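Local coordinates for protein meso-diaminopimelate dehydrogenase (Clostridium tetani, PDB 3WGY) that is an engineered form of an enzyme that oxidatively deaminates meso-diaminopimelate, probably with NADP, here bound to a branched 2-oxo acid, at residues F147-S153 with I170-P175. The protein carries 6 engineered substitutions. Residues are numbered along the deposited sequence; the frame is centred on the assembly and turned at random.
Sequences FWGKGVS and IQYIIP. Engineered in segment 170-175: Ile173 (natural residue Thr). With COI (2-oxo-4-methylpentanoic acid), chain C.
Lys150 lies across one face of the Tyr172 ring where 151-152, a short, weakly bonded edge strand, pairs antiparallel with strand 166-175. The two belong to a small mixed sheet in the C-terminal domain of the dehydrogenase. Lys150 has CG anti to the backbone N (chi1 -179°) and is extended beyond it, which carries the chain out along the ring. Its CE sits over the ring centre in a CH-pi contact, 3.7 Å from the Tyr172 centroid. NZ stays over the same face as a cation-pi partner. Ile174 CG1 flanks Lys150 CG. Val152 reaches the same ring obliquely, with CG2 3.7 Å from Tyr172 CE1. That methyl also meets Ile170 CD1, the two side chains lying roughly perpendicular. The hydroxyl of Tyr172 is hydrogen-bonded to His244.

At the start of 147-153, Phe147 CB packs against Pro175 CG at 3.8 Å, the two side chains running antiparallel. Pro175 CD packs tightly on Gly149 CA, at 3.5 Å. The carbonyl oxygen of Trp148 is buried here without a polar partner.

Near the ligand, Gln171 is bent at chi2 (-91°), which brings OE1 to Ser153 N, 3.1 Å away, in a weak hydrogen bond. Ser153 lines the pocket for 2-oxo-4-methylpentanoic acid, beside the ligand carboxylate. The ligand is hydrogen-bonded to His156 ND1. Ile173, an engineered residue, is on the sheet face turned away from Tyr172. The return bond, from Gly151 N to Ile173 O, is weak. The firm bond of the pairing is Ile173 N to Gly151 O, 3.0 Å, with an N-H...O angle of 164°.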
ATOM      1  N   PHE B 147     -13.051  -6.773   0.032  1.00 29.86           N
ATOM      2  CA  PHE B 147     -13.678  -7.920   0.692  1.00 30.19           C
ATOM      3  C   PHE B 147     -13.260  -7.863   2.156  1.00 31.51           C
ATOM      4  O   PHE B 147     -12.132  -7.483   2.467  1.00 30.48           O
ATOM      5  CB  PHE B 147     -13.188  -9.239   0.093  1.00 32.17           C
ATOM      6  CG  PHE B 147     -13.587  -9.461  -1.341  1.00 33.37           C
ATOM      7  CD1 PHE B 147     -13.033  -8.706  -2.359  1.00 36.38           C
ATOM      8  CD2 PHE B 147     -14.486 -10.471  -1.675  1.00 35.38           C
ATOM      9  CE1 PHE B 147     -13.357  -8.952  -3.695  1.00 35.53           C
ATOM     10  CE2 PHE B 147     -14.817 -10.726  -3.008  1.00 32.86           C
ATOM     11  CZ  PHE B 147     -14.249  -9.965  -4.018  1.00 35.95           C
ATOM     12  N   TRP B 148     -14.074  -8.204   3.056  1.00 29.84           N
ATOM     13  CA  TRP B 148     -13.702  -8.191   4.458  1.00 32.52           C
ATOM     14  C   TRP B 148     -13.553  -9.643   4.919  1.00 36.09           C
ATOM     15  O   TRP B 148     -14.537 -10.361   5.094  1.00 37.04           O
ATOM     16  CB  TRP B 148     -14.742  -7.402   5.254  1.00 32.53           C
ATOM     17  CG  TRP B 148     -14.706  -5.931   4.875  1.00 33.81           C
ATOM     18  CD1 TRP B 148     -13.867  -4.971   5.381  1.00 35.01           C
ATOM     19  CD2 TRP B 148     -15.463  -5.288   3.835  1.00 34.81           C
ATOM     20  NE1 TRP B 148     -14.051  -3.774   4.717  1.00 33.55           N
ATOM     21  CE2 TRP B 148     -15.026  -3.941   3.767  1.00 34.59           C
ATOM     22  CE3 TRP B 148     -16.464  -5.721   2.953  1.00 36.49           C
ATOM     23  CZ2 TRP B 148     -15.558  -3.023   2.851  1.00 35.64           C
ATOM     24  CZ3 TRP B 148     -16.994  -4.804   2.037  1.00 37.25           C
ATOM     25  CH2 TRP B 148     -16.537  -3.470   1.996  1.00 37.74           C
ATOM     26  N   GLY B 149     -12.285 -10.052   5.044  1.00 39.21           N
ATOM     27  CA  GLY B 149     -11.888 -11.401   5.434  1.00 35.85           C
ATOM     28  C   GLY B 149     -12.684 -11.975   6.568  1.00 35.13           C
ATOM     29  O   GLY B 149     -13.505 -11.268   7.154  1.00 37.92           O
ATOM     30  N   LYS B 150     -12.449 -13.245   6.898  1.00 32.61           N
ATOM     31  CA  LYS B 150     -13.208 -13.866   7.981  1.00 32.00           C
ATOM     32  C   LYS B 150     -13.154 -13.041   9.269  1.00 30.48           C
ATOM     33  O   LYS B 150     -12.090 -12.816   9.841  1.00 28.29           O
ATOM     34  CB  LYS B 150     -12.715 -15.289   8.255  1.00 32.60           C
ATOM     35  CG  LYS B 150     -13.491 -15.983   9.364  1.00 32.37           C
ATOM     36  CD  LYS B 150     -13.103 -17.451   9.478  1.00 33.87           C
ATOM     37  CE  LYS B 150     -13.842 -18.127  10.622  1.00 36.04           C
ATOM     38  NZ  LYS B 150     -13.603 -19.600  10.645  1.00 35.67           N
ATOM     39  N   GLY B 151     -14.332 -12.470   9.688  1.00 36.76           N
ATOM     40  CA  GLY B 151     -14.417 -11.845  10.985  1.00 37.12           C
ATOM     41  C   GLY B 151     -15.856 -11.823  11.437  1.00 36.83           C
ATOM     42  O   GLY B 151     -16.769 -12.092  10.651  1.00 34.94           O
ATOM     43  N   VAL B 152     -16.069 -11.504  12.705  1.00 39.17           N
ATOM     44  CA  VAL B 152     -17.394 -11.476  13.269  1.00 42.04           C
ATOM     45  C   VAL B 152     -18.127 -10.165  13.020  1.00 43.78           C
ATOM     46  O   VAL B 152     -17.516  -9.101  12.906  1.00 42.04           O
ATOM     47  CB  VAL B 152     -17.335 -11.724  14.783  1.00 42.19           C
ATOM     48  CG1 VAL B 152     -18.739 -11.821  15.332  1.00 44.88           C
ATOM     49  CG2 VAL B 152     -16.536 -12.988  15.087  1.00 42.88           C
ATOM     50  N   SER B 153     -19.447 -10.264  12.904  1.00 46.39           N
ATOM     51  CA  SER B 153     -20.294  -9.090  12.727  1.00 48.39           C
ATOM     52  C   SER B 153     -21.162  -9.082  13.976  1.00 50.65           C
ATOM     53  O   SER B 153     -22.188  -9.754  14.034  1.00 50.22           O
ATOM     54  CB  SER B 153     -21.166  -9.231  11.485  1.00 48.28           C
ATOM     55  OG  SER B 153     -20.369  -9.454  10.338  1.00 49.89           O
ATOM     56  N   ILE B 170     -22.340 -17.513  17.217  1.00 33.40           N
ATOM     57  CA  ILE B 170     -21.466 -16.516  16.620  1.00 33.89           C
ATOM     58  C   ILE B 170     -21.589 -16.578  15.096  1.00 33.68           C
ATOM     59  O   ILE B 170     -21.832 -17.644  14.528  1.00 35.11           O
ATOM     60  CB  ILE B 170     -19.988 -16.773  17.029  1.00 32.92           C
ATOM     61  CG1 ILE B 170     -19.093 -15.620  16.559  1.00 34.60           C
ATOM     62  CG2 ILE B 170     -19.503 -18.083  16.410  1.00 31.70           C
ATOM     63  CD1 ILE B 170     -17.689 -15.640  17.168  1.00 32.96           C
ATOM     64  N   GLN B 171     -21.430 -15.432  14.446  1.00 33.34           N
ATOM     65  CA  GLN B 171     -21.507 -15.344  12.989  1.00 34.78           C
ATOM     66  C   GLN B 171     -20.177 -14.851  12.426  1.00 34.02           C
ATOM     67  O   GLN B 171     -19.437 -14.142  13.107  1.00 34.81           O
ATOM     68  CB  GLN B 171     -22.625 -14.368  12.563  1.00 36.31           C
ATOM     69  CG  GLN B 171     -22.667 -14.061  11.052  1.00 40.29           C
ATOM     70  CD  GLN B 171     -21.842 -12.840  10.636  1.00 42.87           C
ATOM     71  OE1 GLN B 171     -20.871 -12.466  11.296  1.00 44.48           O
ATOM     72  NE2 GLN B 171     -22.224 -12.224   9.518  1.00 47.05           N
ATOM     73  N   TYR B 172     -19.886 -15.243  11.190  1.00 32.18           N
ATOM     74  CA  TYR B 172     -18.680 -14.826  10.483  1.00 34.13           C
ATOM     75  C   TYR B 172     -19.058 -14.459   9.055  1.00 35.23           C
ATOM     76  O   TYR B 172     -19.864 -15.149   8.427  1.00 35.13           O
ATOM     77  CB  TYR B 172     -17.658 -15.962  10.377  1.00 30.58           C
ATOM     78  CG  TYR B 172     -17.036 -16.411  11.671  1.00 33.23           C
ATOM     79  CD1 TYR B 172     -16.029 -15.662  12.289  1.00 33.27           C
ATOM     80  CD2 TYR B 172     -17.445 -17.597  12.277  1.00 33.25           C
ATOM     81  CE1 TYR B 172     -15.446 -16.091  13.477  1.00 33.51           C
ATOM     82  CE2 TYR B 172     -16.873 -18.033  13.459  1.00 34.33           C
ATOM     83  CZ  TYR B 172     -15.874 -17.278  14.052  1.00 32.70           C
ATOM     84  OH  TYR B 172     -15.301 -17.724  15.212  1.00 33.03           O
ATOM     85  N   ILE B 173     -18.488 -13.372   8.548  1.00 36.07           N
ATOM     86  CA  ILE B 173     -18.709 -12.981   7.163  1.00 37.23           C
ATOM     87  C   ILE B 173     -17.408 -13.459   6.542  1.00 36.78           C
ATOM     88  O   ILE B 173     -16.333 -13.240   7.106  1.00 38.64           O
ATOM     89  CB  ILE B 173     -18.838 -11.448   6.973  1.00 39.37           C
ATOM     90  CG1 ILE B 173     -20.107 -10.934   7.662  1.00 42.25           C
ATOM     91  CG2 ILE B 173     -18.906 -11.123   5.485  1.00 40.13           C
ATOM     92  CD1 ILE B 173     -20.385  -9.438   7.466  1.00 42.50           C
ATOM     93  N   ILE B 174     -17.490 -14.131   5.405  1.00 34.93           N
ATOM     94  CA  ILE B 174     -16.284 -14.644   4.777  1.00 33.75           C
ATOM     95  C   ILE B 174     -16.287 -14.438   3.276  1.00 35.19           C
ATOM     96  O   ILE B 174     -17.285 -14.715   2.606  1.00 34.26           O
ATOM     97  CB  ILE B 174     -16.121 -16.163   5.024  1.00 35.44           C
ATOM     98  CG1 ILE B 174     -16.265 -16.488   6.512  1.00 33.36           C
ATOM     99  CG2 ILE B 174     -14.764 -16.630   4.489  1.00 30.14           C
ATOM    100  CD1 ILE B 174     -16.192 -17.983   6.808  1.00 37.77           C
ATOM    101  N   PRO B 175     -15.175 -13.930   2.726  1.00 35.40           N
ATOM    102  CA  PRO B 175     -15.102 -13.718   1.281  1.00 36.46           C
ATOM    103  C   PRO B 175     -15.204 -15.075   0.585  1.00 36.94           C
ATOM    104  O   PRO B 175     -14.688 -16.073   1.084  1.00 38.57           O
ATOM    105  CB  PRO B 175     -13.730 -13.076   1.100  1.00 36.17           C
ATOM    106  CG  PRO B 175     -13.584 -12.271   2.360  1.00 35.85           C
ATOM    107  CD  PRO B 175     -14.071 -13.238   3.416  1.00 36.47           C
TER
HETATM  108  C1  COI C 400     -21.957  -6.046  13.117  1.00105.88           C
HETATM  109  O1  COI C 400     -22.690  -6.950  12.673  1.00105.44           O
HETATM  110  O2  COI C 400     -20.713  -6.199  13.133  1.00104.97           O
HETATM  111  C2  COI C 400     -22.568  -4.747  13.646  1.00106.30           C
HETATM  112  O3  COI C 400     -23.784  -4.553  13.643  1.00107.41           O
HETATM  113  C3  COI C 400     -21.582  -3.711  14.185  1.00105.86           C
HETATM  114  C4  COI C 400     -21.494  -3.824  15.710  1.00105.40           C
HETATM  115  C5  COI C 400     -20.455  -2.833  16.236  1.00105.07           C
HETATM  116  C6  COI C 400     -22.858  -3.515  16.329  1.00105.10           C